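Local structure of sensory box/GGDEF family protein (Caulobacter crescentus, 4YME) at residues A58-T63 and D83-V88; A64-S69 and L110-P115; C38-H43 and R152-G157. The protein probably takes part in cyclic di-GMP signalling at the cell membrane, the chain described being its GGDEF domain, of the diguanylate cyclase family. All coordinates share one frame; numbering follows the deposited sequence.

Contact 1: residues A58-T63 and D83-V88; sequences ALLVET and DEFIVV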
ATOM      1  N   ALA A  58      -0.113  16.733   0.513  1.00 18.23           N
ATOM      2  CA  ALA A  58       0.826  16.709  -0.579  1.00 18.15           C
ATOM      3  C   ALA A  58       1.572  15.356  -0.531  1.00 17.29           C
ATOM      4  O   ALA A  58       1.832  14.792  -1.588  1.00 17.12           O
ATOM      5  CB  ALA A  58       1.821  17.892  -0.432  1.00 20.15           C
ATOM      6  N   LEU A  59       1.895  14.880   0.676  1.00 16.82           N
ATOM      7  CA  LEU A  59       2.555  13.573   0.821  1.00 17.07           C
ATOM      8  C   LEU A  59       1.668  12.491   0.268  1.00 15.85           C
ATOM      9  O   LEU A  59       2.151  11.569  -0.407  1.00 16.20           O
ATOM     10  CB  LEU A  59       2.946  13.199   2.267  1.00 18.30           C
ATOM     11  CG  LEU A  59       4.008  14.047   2.962  1.00 20.92           C
ATOM     12  CD1 LEU A  59       4.209  13.529   4.373  1.00 21.97           C
ATOM     13  CD2 LEU A  59       5.286  14.081   2.238  1.00 22.09           C
ATOM     14  N   LEU A  60       0.384  12.582   0.631  1.00 15.63           N
ATOM     15  CA  LEU A  60      -0.576  11.539   0.185  1.00 15.32           C
ATOM     16  C   LEU A  60      -0.723  11.510  -1.320  1.00 14.93           C
ATOM     17  O   LEU A  60      -0.744  10.453  -1.947  1.00 14.13           O
ATOM     18  CB  LEU A  60      -1.907  11.650   0.913  1.00 15.75           C
ATOM     19  CG  LEU A  60      -1.829  11.625   2.452  1.00 16.64           C
ATOM     20  CD1 LEU A  60      -3.187  11.813   3.065  1.00 16.68           C
ATOM     21  CD2 LEU A  60      -1.199  10.332   2.925  1.00 17.05           C
ATOM     22  N   VAL A  61      -0.840  12.685  -1.923  1.00 15.68           N
ATOM     23  CA  VAL A  61      -1.017  12.831  -3.368  1.00 15.67           C
ATOM     24  C   VAL A  61       0.196  12.327  -4.112  1.00 15.30           C
ATOM     25  O   VAL A  61       0.085  11.602  -5.098  1.00 14.94           O
ATOM     26  CB  VAL A  61      -1.316  14.316  -3.702  1.00 16.69           C
ATOM     27  CG1 VAL A  61      -1.165  14.581  -5.162  1.00 17.34           C
ATOM     28  CG2 VAL A  61      -2.769  14.603  -3.231  1.00 17.28           C
ATOM     29  N   GLU A  62       1.377  12.636  -3.597  1.00 15.23           N
ATOM     30  CA  GLU A  62       2.584  12.182  -4.288  1.00 16.03           C
ATOM     31  C   GLU A  62       2.765  10.662  -4.093  1.00 15.26           C
ATOM     32  O   GLU A  62       3.183   9.986  -5.014  1.00 15.24           O
ATOM     33  CB  GLU A  62       3.786  12.935  -3.771  1.00 17.11           C
ATOM     34  CG  GLU A  62       5.103  12.496  -4.370  1.00 18.36           C
ATOM     35  CD  GLU A  62       5.265  12.674  -5.817  1.00 20.66           C
ATOM     36  OE1 GLU A  62       4.451  13.334  -6.506  1.00 20.77           O
ATOM     37  OE2 GLU A  62       6.182  12.067  -6.418  1.00 23.71           O
ATOM     38  N   THR A  63       2.451  10.136  -2.915  1.00 14.72           N
ATOM     39  CA  THR A  63       2.528   8.675  -2.687  1.00 15.03           C
ATOM     40  C   THR A  63       1.651   7.990  -3.703  1.00 14.97           C
ATOM     41  O   THR A  63       2.048   7.016  -4.304  1.00 15.46           O
ATOM     42  CB  THR A  63       2.084   8.327  -1.263  1.00 14.83           C
ATOM     43  OG1 THR A  63       3.040   8.918  -0.337  1.00 16.09           O
ATOM     44  CG2 THR A  63       2.053   6.827  -1.010  1.00 15.13           C
ATOM     45  N   ASP A  83      -2.489   8.093   6.252  1.00 18.57           N
ATOM     46  CA  ASP A  83      -1.351   7.703   5.446  1.00 18.07           C
ATOM     47  C   ASP A  83      -1.188   6.194   5.316  1.00 17.55           C
ATOM     48  O   ASP A  83      -0.078   5.730   5.053  1.00 18.15           O
ATOM     49  CB  ASP A  83      -0.073   8.295   5.993  1.00 18.54           C
ATOM     50  CG  ASP A  83       0.315   7.728   7.373  1.00 19.80           C
ATOM     51  OD1 ASP A  83      -0.588   7.416   8.181  1.00 21.84           O
ATOM     52  OD2 ASP A  83       1.527   7.599   7.589  1.00 21.26           O
ATOM     53  N   GLU A  84      -2.278   5.470   5.403  1.00 18.36           N
ATOM     54  CA  GLU A  84      -2.293   4.021   5.271  0.50 19.09           C
ATOM     55  C   GLU A  84      -2.726   3.623   3.862  1.00 17.87           C
ATOM     56  O   GLU A  84      -3.851   3.929   3.446  1.00 17.89           O
ATOM     57  CB  GLU A  84      -3.288   3.473   6.244  0.50 22.15           C
ATOM     58  CG  GLU A  84      -2.832   3.516   7.687  0.50 24.92           C
ATOM     59  CD  GLU A  84      -3.675   2.523   8.415  0.50 27.55           C
ATOM     60  OE1 GLU A  84      -3.418   1.305   8.255  0.50 30.14           O
ATOM     61  OE2 GLU A  84      -4.665   2.982   9.005  0.50 32.79           O
ATOM     62  N   PHE A  85      -1.833   2.986   3.148  1.00 15.67           N
ATOM     63  CA  PHE A  85      -2.078   2.542   1.778  1.00 15.32           C
ATOM     64  C   PHE A  85      -2.004   1.033   1.718  1.00 15.52           C
ATOM     65  O   PHE A  85      -1.388   0.375   2.593  1.00 15.11           O
ATOM     66  CB  PHE A  85      -1.058   3.132   0.862  1.00 15.15           C
ATOM     67  CG  PHE A  85      -1.124   4.650   0.754  1.00 14.60           C
ATOM     68  CD1 PHE A  85      -0.509   5.468   1.657  1.00 15.90           C
ATOM     69  CD2 PHE A  85      -1.774   5.233  -0.333  1.00 14.95           C
ATOM     70  CE1 PHE A  85      -0.549   6.852   1.512  1.00 15.73           C
ATOM     71  CE2 PHE A  85      -1.824   6.606  -0.481  1.00 15.01           C
ATOM     72  CZ  PHE A  85      -1.209   7.441   0.465  1.00 15.58           C
ATOM     73  N   ILE A  86      -2.650   0.443   0.706  1.00 14.76           N
ATOM     74  CA  ILE A  86      -2.595  -0.983   0.482  1.00 15.81           C
ATOM     75  C   ILE A  86      -2.310  -1.222  -0.978  1.00 15.31           C
ATOM     76  O   ILE A  86      -2.920  -0.581  -1.869  1.00 15.39           O
ATOM     77  CB  ILE A  86      -3.919  -1.670   0.828  1.00 19.11           C
ATOM     78  CG1 ILE A  86      -4.273  -1.493   2.275  1.00 22.69           C
ATOM     79  CG2 ILE A  86      -3.926  -3.141   0.378  1.00 19.34           C
ATOM     80  CD1 ILE A  86      -3.651  -2.424   3.134  1.00 26.08           C
ATOM     81  N   VAL A  87      -1.418  -2.165  -1.257  1.00 14.76           N
ATOM     82  CA  VAL A  87      -1.210  -2.657  -2.612  1.00 14.60           C
ATOM     83  C   VAL A  87      -1.519  -4.124  -2.625  1.00 15.09           C
ATOM     84  O   VAL A  87      -1.074  -4.890  -1.756  1.00 16.30           O
ATOM     85  CB  VAL A  87       0.238  -2.421  -3.097  1.00 15.45           C
ATOM     86  CG1 VAL A  87       0.483  -3.159  -4.379  1.00 17.40           C
ATOM     87  CG2 VAL A  87       0.529  -0.921  -3.205  1.00 15.98           C
ATOM     88  N   VAL A  88      -2.341  -4.536  -3.582  1.00 13.57           N
ATOM     89  CA  VAL A  88      -2.615  -5.938  -3.829  1.00 14.53           C
ATOM     90  C   VAL A  88      -1.905  -6.373  -5.080  1.00 14.91           C
ATOM     91  O   VAL A  88      -2.126  -5.818  -6.150  1.00 14.74           O
ATOM     92  CB  VAL A  88      -4.136  -6.217  -3.904  1.00 14.20           C
ATOM     93  CG1 VAL A  88      -4.382  -7.682  -4.248  1.00 15.47           C
ATOM     94  CG2 VAL A  88      -4.858  -5.788  -2.651  1.00 15.57           C
TER
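The GGDEF signature, residues 81-85, meets helix 53-70 through its last residue, Phe85, and through Asp83. Phe85 is turned toward the helix, and Thr63 lays its methyl on one face of the ring: CG2 is 3.7 Å from the centroid, 15° off the ring normal, a CH-pi contact over the face, shifted a little toward the CE1-CZ rim, where CE1 lies 3.6 Å from Thr63 CG2. That methyl is placed by its torsion. It stands anti to the backbone N of Thr63, while the hydroxyl, at chi1 -65°, turns back to the helix and donates a hydrogen bond to the carbonyl one turn earlier, Thr63 OG1 to Leu59 O at 2.8 Å. Leu59 O also takes the backbone N of Thr63, the two donors coming from opposite faces of the carbonyl. The hydroxyl is thus engaged inside the helix, and the methyl is what meets the ring. The motif spans the turn between strands 76-81 and 84-91, in the ferredoxin-like sheet of this fold, and Leu60 covers that turn. Its CD2 rests 3.6 Å from Asp83 CA, and the same methyl approaches the ring tip obliquely, with Phe85 CZ 3.8 Å from Leu60 CD2. With an alanine here instead of the Phe85 ring, the Thr63 methyl and Leu60 CD2 would probably lose the surface they pack on, leaving a gap beneath the helix. The carboxylate of Asp83 is engaged elsewhere: OD2 accepts the backbone N of Leu41 on strand 33-41. Around the ring, Leu10 and Arg79 add further contacts, and Leu7 and Arg79 touch Leu60.

Contact 2: residues A64-S69 and L110-P115; sequences ARRLQS and LAAPVP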
ATOM      1  N   ALA A  64       0.418   8.489  -3.862  1.00 14.46           N
ATOM      2  CA  ALA A  64      -0.513   7.892  -4.802  1.00 14.21           C
ATOM      3  C   ALA A  64      -0.026   7.963  -6.222  1.00 15.10           C
ATOM      4  O   ALA A  64      -0.190   7.005  -6.971  1.00 16.00           O
ATOM      5  CB  ALA A  64      -1.833   8.540  -4.670  1.00 14.48           C
ATOM      6  N   ARG A  65       0.533   9.099  -6.610  1.00 15.58           N
ATOM      7  CA  ARG A  65       1.106   9.221  -7.953  1.00 17.13           C
ATOM      8  C   ARG A  65       2.197   8.180  -8.209  1.00 16.88           C
ATOM      9  O   ARG A  65       2.188   7.507  -9.247  1.00 17.66           O
ATOM     10  CB  ARG A  65       1.655  10.636  -8.179  1.00 18.37           C
ATOM     11  CG  ARG A  65       2.169  10.831  -9.591  1.00 19.59           C
ATOM     12  CD  ARG A  65       2.995  12.064  -9.717  1.00 21.77           C
ATOM     13  NE  ARG A  65       4.319  11.910  -9.085  1.00 24.14           N
ATOM     14  CZ  ARG A  65       5.337  11.231  -9.615  1.00 25.61           C
ATOM     15  NH1 ARG A  65       5.232  10.603 -10.779  1.00 30.61           N
ATOM     16  NH2 ARG A  65       6.473  11.155  -8.957  1.00 27.91           N
ATOM     17  N   ARG A  66       3.099   7.995  -7.231  1.00 16.16           N
ATOM     18  CA  ARG A  66       4.148   7.005  -7.306  1.00 16.90           C
ATOM     19  C   ARG A  66       3.572   5.591  -7.381  1.00 17.97           C
ATOM     20  O   ARG A  66       3.964   4.763  -8.220  1.00 18.35           O
ATOM     21  CB  ARG A  66       5.151   7.166  -6.160  1.00 16.50           C
ATOM     22  CG  ARG A  66       5.878   8.496  -6.225  1.00 17.22           C
ATOM     23  CD  ARG A  66       6.954   8.634  -5.125  1.00 17.61           C
ATOM     24  NE  ARG A  66       7.442   9.995  -5.009  1.00 17.43           N
ATOM     25  CZ  ARG A  66       8.271  10.422  -4.078  1.00 18.24           C
ATOM     26  NH1 ARG A  66       8.826   9.564  -3.223  1.00 19.25           N
ATOM     27  NH2 ARG A  66       8.589  11.714  -4.051  1.00 17.75           N
ATOM     28  N   LEU A  67       2.571   5.325  -6.565  1.00 17.25           N
ATOM     29  CA  LEU A  67       1.926   3.962  -6.596  1.00 18.47           C
ATOM     30  C   LEU A  67       1.233   3.724  -7.942  1.00 18.79           C
ATOM     31  O   LEU A  67       1.381   2.609  -8.488  1.00 20.24           O
ATOM     32  CB  LEU A  67       0.940   3.786  -5.442  1.00 17.62           C
ATOM     33  CG  LEU A  67       1.584   3.750  -4.026  1.00 17.22           C
ATOM     34  CD1 LEU A  67       0.461   3.647  -2.981  1.00 17.41           C
ATOM     35  CD2 LEU A  67       2.607   2.616  -3.910  1.00 19.29           C
ATOM     36  N   GLN A  68       0.534   4.717  -8.492  1.00 19.14           N
ATOM     37  CA  GLN A  68      -0.114   4.575  -9.812  1.00 20.89           C
ATOM     38  C   GLN A  68       0.949   4.286 -10.879  1.00 22.53           C
ATOM     39  O   GLN A  68       0.670   3.497 -11.821  1.00 26.31           O
ATOM     40  CB  GLN A  68      -0.920   5.812 -10.217  1.00 21.24           C
ATOM     41  CG  GLN A  68      -2.251   6.045  -9.449  1.00 22.19           C
ATOM     42  CD  GLN A  68      -3.130   7.216 -10.054  1.00 23.69           C
ATOM     43  OE1 GLN A  68      -2.695   8.338 -10.051  1.00 25.79           O
ATOM     44  NE2 GLN A  68      -4.370   6.930 -10.551  1.00 25.92           N
ATOM     45  N   SER A  69       2.140   4.838 -10.744  1.00 22.57           N
ATOM     46  CA  SER A  69       3.196   4.556 -11.738  1.00 25.54           C
ATOM     47  C   SER A  69       3.662   3.119 -11.634  1.00 25.81           C
ATOM     48  O   SER A  69       3.979   2.537 -12.666  1.00 31.66           O
ATOM     49  CB  SER A  69       4.390   5.524 -11.601  1.00 26.33           C
ATOM     50  OG  SER A  69       5.242   5.226 -10.491  1.00 30.38           O
ATOM     51  N   LEU A 110       9.193   5.189  -2.545  1.00 18.95           N
ATOM     52  CA  LEU A 110       8.634   6.090  -1.539  1.00 18.23           C
ATOM     53  C   LEU A 110       9.647   6.797  -0.664  1.00 19.67           C
ATOM     54  O   LEU A 110       9.294   7.507   0.268  1.00 20.61           O
ATOM     55  CB  LEU A 110       7.597   5.354  -0.700  1.00 18.25           C
ATOM     56  CG  LEU A 110       6.376   4.775  -1.432  1.00 17.52           C
ATOM     57  CD1 LEU A 110       5.376   4.092  -0.476  1.00 17.84           C
ATOM     58  CD2 LEU A 110       5.674   5.895  -2.263  1.00 17.83           C
ATOM     59  N   ALA A 111      10.926   6.582  -0.935  1.00 19.80           N
ATOM     60  CA  ALA A 111      11.948   7.146  -0.112  1.00 19.31           C
ATOM     61  C   ALA A 111      12.231   8.613  -0.450  1.00 19.58           C
ATOM     62  O   ALA A 111      12.624   9.381   0.443  1.00 20.18           O
ATOM     63  CB  ALA A 111      13.208   6.319  -0.249  1.00 21.36           C
ATOM     64  N   ALA A 112      12.070   9.027  -1.707  1.00 18.66           N
ATOM     65  CA  ALA A 112      12.519  10.389  -2.119  1.00 19.55           C
ATOM     66  C   ALA A 112      11.622  11.444  -1.587  1.00 18.58           C
ATOM     67  O   ALA A 112      10.421  11.221  -1.555  1.00 18.35           O
ATOM     68  CB  ALA A 112      12.567  10.528  -3.611  1.00 20.66           C
ATOM     69  N   PRO A 113      12.135  12.587  -1.167  1.00 18.83           N
ATOM     70  CA  PRO A 113      11.245  13.636  -0.622  1.00 18.78           C
ATOM     71  C   PRO A 113      10.266  14.210  -1.642  1.00 20.02           C
ATOM     72  O   PRO A 113      10.432  13.972  -2.828  1.00 20.42           O
ATOM     73  CB  PRO A 113      12.210  14.741  -0.141  1.00 20.34           C
ATOM     74  CG  PRO A 113      13.536  14.335  -0.641  1.00 21.47           C
ATOM     75  CD  PRO A 113      13.558  12.942  -1.003  1.00 20.38           C
ATOM     76  N   VAL A 114       9.338  15.019  -1.163  1.00 21.19           N
ATOM     77  CA  VAL A 114       8.393  15.676  -2.079  0.70 21.92           C
ATOM     78  C   VAL A 114       8.436  17.161  -1.919  1.00 21.78           C
ATOM     79  O   VAL A 114       8.429  17.682  -0.825  1.00 21.51           O
ATOM     80  CB  VAL A 114       6.968  15.143  -1.940  0.70 21.98           C
ATOM     81  CG1 VAL A 114       6.424  15.363  -0.640  0.70 22.09           C
ATOM     82  CG2 VAL A 114       6.027  15.778  -3.016  0.70 23.56           C
ATOM     83  N   PRO A 115       8.493  17.878  -3.074  1.00 25.29           N
ATOM     84  CA  PRO A 115       8.491  19.335  -2.952  1.00 27.15           C
ATOM     85  C   PRO A 115       7.149  19.857  -2.482  1.00 26.13           C
ATOM     86  O   PRO A 115       6.124  19.328  -2.882  1.00 26.73           O
ATOM     87  CB  PRO A 115       8.782  19.850  -4.376  1.00 29.36           C
ATOM     88  CG  PRO A 115       8.815  18.692  -5.237  1.00 31.36           C
ATOM     89  CD  PRO A 115       8.591  17.446  -4.479  1.00 29.14           C
TER
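Arg66 reaches out from helix 53-70 and grips two consecutive main-chain carbonyls of the 110-115 segment. Its NH1 gives the straightest bond, 2.8 Å to Ala112 O with an N-H...O angle of 155°, and NH2 reaches the same oxygen at 3.1 Å. This end-on, two-nitrogen hold brings both donors in on one face of the Ala112 carbonyl, with the oxygen lying in the guanidinium plane. NH2 also bonds Pro113 O at 3.2 Å, more bent at 140° and from well above that carbonyl's plane, though the oxygen again sits at the guanidinium edge. Beyond these, NE makes a salt bridge with Glu62 one turn back on the helix, and NH1 has a second acceptor in Met109 O. Partners thus ring the edge of the flat group, which should fix its rotation, while Glu62 probably offsets its positive charge.

The reach depends on a straight side chain: from CG to NE Arg66 is extended (chi2 -176°), carrying the guanidinium out to the 110-115 segment. Apolar contact follows along this stem: the Leu110 side chain passes the arginine at a slant, its CD2 4.1 Å from Arg66 CB. Beside the guanidinium itself lies the methyl of Ala112, its CB 3.9 Å from Arg66 NH1. Arg66 also has its own carbonyl occupied: Ser69 OG donates to Arg66 O at 2.6 Å, tying the helical turn to itself.

The 110-115 segment leaves helix 95-109 and runs into strand 114-116 of the small two-stranded hairpin with 119-121, where Val114 pairs with Leu121 through the backbone; Leu110 pairs likewise with Gly124, just ahead of strand 125-131 of the main sheet, and Met123 touches the arginine beside it.

Contact 3: residues C38-H43 and R152-G157; sequences CIDLDH and RAKESG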
ATOM      1  N   CYS A  38       0.589  -3.676   3.182  1.00 16.27           N
ATOM      2  CA  CYS A  38       0.142  -2.495   3.902  0.50 17.70           C
ATOM      3  C   CYS A  38       1.313  -1.531   4.101  1.00 17.35           C
ATOM      4  O   CYS A  38       2.386  -1.943   4.523  1.00 18.31           O
ATOM      5  CB  CYS A  38      -0.451  -2.965   5.234  0.50 18.74           C
ATOM      6  SG  CYS A  38      -1.229  -1.717   6.272  0.50 21.96           S
ATOM      7  N   ILE A  39       1.099  -0.254   3.795  1.00 15.65           N
ATOM      8  CA  ILE A  39       2.172   0.727   3.738  1.00 17.23           C
ATOM      9  C   ILE A  39       1.796   1.940   4.535  1.00 17.79           C
ATOM     10  O   ILE A  39       0.639   2.365   4.494  1.00 17.22           O
ATOM     11  CB  ILE A  39       2.357   1.229   2.295  1.00 17.89           C
ATOM     12  CG1 ILE A  39       2.693   0.082   1.351  1.00 18.83           C
ATOM     13  CG2 ILE A  39       3.372   2.380   2.209  1.00 19.10           C
ATOM     14  CD1 ILE A  39       2.494   0.379  -0.132  1.00 20.93           C
ATOM     15  N   ASP A  40       2.738   2.502   5.286  1.00 18.15           N
ATOM     16  CA  ASP A  40       2.452   3.797   5.876  1.00 20.28           C
ATOM     17  C   ASP A  40       3.656   4.683   5.787  1.00 19.29           C
ATOM     18  O   ASP A  40       4.709   4.220   5.409  1.00 21.35           O
ATOM     19  CB  ASP A  40       1.798   3.726   7.214  1.00 22.48           C
ATOM     20  CG  ASP A  40       2.702   3.439   8.329  1.00 24.05           C
ATOM     21  OD1 ASP A  40       3.898   3.202   8.118  1.00 24.38           O
ATOM     22  OD2 ASP A  40       2.174   3.636   9.450  1.00 30.81           O
ATOM     23  N   LEU A  41       3.461   5.971   5.997  1.00 17.81           N
ATOM     24  CA  LEU A  41       4.517   6.950   5.785  1.00 18.27           C
ATOM     25  C   LEU A  41       5.188   7.296   7.121  1.00 19.23           C
ATOM     26  O   LEU A  41       4.529   7.575   8.119  1.00 21.92           O
ATOM     27  CB  LEU A  41       3.961   8.219   5.102  1.00 17.93           C
ATOM     28  CG  LEU A  41       3.361   7.958   3.719  1.00 17.84           C
ATOM     29  CD1 LEU A  41       2.866   9.279   3.138  1.00 18.52           C
ATOM     30  CD2 LEU A  41       4.381   7.263   2.738  1.00 19.63           C
ATOM     31  N   ASP A  42       6.507   7.369   7.080  1.00 19.51           N
ATOM     32  CA  ASP A  42       7.302   7.557   8.313  1.00 20.71           C
ATOM     33  C   ASP A  42       7.137   8.938   8.906  1.00 20.43           C
ATOM     34  O   ASP A  42       7.231   9.104  10.144  1.00 21.32           O
ATOM     35  CB  ASP A  42       8.763   7.259   8.031  1.00 21.77           C
ATOM     36  CG  ASP A  42       9.043   5.756   7.839  1.00 24.27           C
ATOM     37  OD1 ASP A  42       8.158   4.902   7.988  1.00 26.41           O
ATOM     38  OD2 ASP A  42      10.184   5.489   7.485  1.00 29.35           O
ATOM     39  N   HIS A  43       6.897   9.947   8.074  1.00 19.96           N
ATOM     40  CA  HIS A  43       6.939  11.348   8.552  1.00 19.99           C
ATOM     41  C   HIS A  43       5.729  12.175   8.160  1.00 20.09           C
ATOM     42  O   HIS A  43       5.784  13.404   8.034  1.00 19.59           O
ATOM     43  CB  HIS A  43       8.221  12.031   8.116  1.00 20.53           C
ATOM     44  CG  HIS A  43       9.452  11.240   8.399  1.00 21.61           C
ATOM     45  ND1 HIS A  43       9.970  11.096   9.664  1.00 24.55           N
ATOM     46  CD2 HIS A  43      10.276  10.582   7.567  1.00 21.98           C
ATOM     47  CE1 HIS A  43      11.054  10.346   9.594  1.00 23.63           C
ATOM     48  NE2 HIS A  43      11.273  10.029   8.334  1.00 23.70           N
ATOM     49  N   ARG A 152       4.585  -5.041  13.156  1.00 23.02           N
ATOM     50  CA  ARG A 152       5.817  -5.784  13.439  0.50 25.17           C
ATOM     51  C   ARG A 152       7.007  -5.162  12.713  1.00 25.72           C
ATOM     52  O   ARG A 152       8.111  -5.063  13.266  1.00 27.57           O
ATOM     53  CB  ARG A 152       5.684  -7.247  13.037  0.50 26.46           C
ATOM     54  CG  ARG A 152       4.727  -8.055  13.900  0.50 28.56           C
ATOM     55  CD  ARG A 152       5.087  -7.910  15.356  0.50 31.64           C
ATOM     56  NE  ARG A 152       4.446  -8.891  16.208  0.50 34.79           N
ATOM     57  CZ  ARG A 152       4.312  -8.732  17.515  0.50 36.95           C
ATOM     58  NH1 ARG A 152       4.731  -7.622  18.098  0.50 37.10           N
ATOM     59  NH2 ARG A 152       3.737  -9.672  18.231  0.50 39.11           N
ATOM     60  N   ALA A 153       6.786  -4.764  11.475  1.00 24.68           N
ATOM     61  CA  ALA A 153       7.838  -4.117  10.673  1.00 26.27           C
ATOM     62  C   ALA A 153       8.280  -2.759  11.227  1.00 29.07           C
ATOM     63  O   ALA A 153       9.444  -2.396  11.124  1.00 28.90           O
ATOM     64  CB  ALA A 153       7.362  -3.949   9.238  1.00 25.98           C
ATOM     65  N   LYS A 154       7.349  -2.015  11.790  1.00 30.72           N
ATOM     66  CA  LYS A 154       7.660  -0.706  12.373  1.00 32.95           C
ATOM     67  C   LYS A 154       8.390  -0.896  13.697  1.00 36.68           C
ATOM     68  O   LYS A 154       9.295  -0.120  13.984  1.00 39.09           O
ATOM     69  CB  LYS A 154       6.412   0.172  12.514  1.00 32.70           C
ATOM     70  CG  LYS A 154       5.864   0.639  11.156  1.00 33.12           C
ATOM     71  CD  LYS A 154       4.462   1.204  11.267  1.00 33.08           C
ATOM     72  CE  LYS A 154       4.440   2.476  12.035  1.00 36.53           C
ATOM     73  NZ  LYS A 154       3.056   2.980  12.113  1.00 38.62           N
ATOM     74  N   GLU A 155       8.055  -1.935  14.476  1.00 38.49           N
ATOM     75  CA  GLU A 155       8.778  -2.239  15.712  0.50 41.60           C
ATOM     76  C   GLU A 155      10.209  -2.712  15.416  1.00 44.13           C
ATOM     77  O   GLU A 155      11.152  -2.206  15.993  1.00 44.88           O
ATOM     78  CB  GLU A 155       8.045  -3.289  16.551  0.50 41.82           C
ATOM     79  CG  GLU A 155       6.744  -2.796  17.192  0.50 42.37           C
ATOM     80  CD  GLU A 155       6.932  -1.611  18.140  0.50 43.52           C
ATOM     81  OE1 GLU A 155       7.574  -1.793  19.199  0.50 45.47           O
ATOM     82  OE2 GLU A 155       6.414  -0.510  17.851  0.50 43.18           O
ATOM     83  N   SER A 156      10.356  -3.682  14.501  1.00 46.36           N
ATOM     84  CA  SER A 156      11.674  -4.317  14.183  1.00 47.78           C
ATOM     85  C   SER A 156      12.563  -3.607  13.142  1.00 47.42           C
ATOM     86  O   SER A 156      13.793  -3.856  13.109  1.00 41.35           O
ATOM     87  CB  SER A 156      11.456  -5.758  13.689  1.00 50.63           C
ATOM     88  OG  SER A 156      10.784  -5.784  12.419  1.00 51.19           O
ATOM     89  N   GLY A 157      11.932  -2.767  12.302  1.00 49.18           N
ATOM     90  CA  GLY A 157      12.567  -2.106  11.141  1.00 51.55           C
ATOM     91  C   GLY A 157      12.687  -2.954   9.869  1.00 53.34           C
ATOM     92  O   GLY A 157      12.290  -4.127   9.842  1.00 57.39           O
TER
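Asp40, near the end of strand 33-41, and Lys154, in the last turn of helix 139-156, meet in a salt bridge, the sole direct contact between the two segments. Lys154 NZ is 2.9 Å from Asp40 OD2 and lies on the syn lone pair, on the side of the other oxygen. The two side chains come from opposite directions. The lysine gets there with a bend at chi3 (67°), which lays its CD beside the carboxylate, 3.8 Å from Asp40 OD1, before NZ turns in to OD2. The aspartate's CG sits between its backbone N and carbonyl carbon, chi1 79°, which sets the carboxylate against the lysine's end.

The buried carboxylate therefore has a charged mate that comes from an otherwise exposed helix end. In active diguanylate cyclases the equivalents of this aspartate and lysine probably serve the metal and the GTP phosphates; in this model the two pair directly with each other. Asp42 is served differently: its OD1 takes the hydroxyl of Ser126, and Lys154 NZ is 6.8 Å from Asp42 OD1, near enough perhaps for a weak attraction but not a contact. On the helix, Arg152 O receives both Ser156 OG and Ser156 N, each at 2.9 Å and from opposite faces of the carbonyl, closing the final turn.

Strand 33-41 lies between 84-91 and 125-131 in the main sheet, bonded through Ile39 to Phe85 and through Asp40 to Ser126. Asp40 also packs against Asp83 of the GGDEF turn and Leu150 of helix 139-156, so the salt bridge joins the C-terminal helix to the strand beside the signature motif.

After helix 13-30 the chain lays down strand 33-41, whose end and following turn, 38-43, meet the C-terminal helix only at 152-157; contact 3 closes this longest loop, and contacts 1 and 2 are both nested inside it. Helix 53-70 follows and supplies 58-63 and then 64-69. Its first piece is met by 83-88, closing contact 1, and its second by 110-115, closing contact 2, so these two cross. One helix is thereby tied to the sheet and to the linker leading into the small hairpin, with Thr63 CG2 3.9 Å from Leu110 CD2. Contacts 1 and 3 share the sheet, where Phe85 pairs with Ile39; the centres of contacts 2 and 3 are about 17 Å apart.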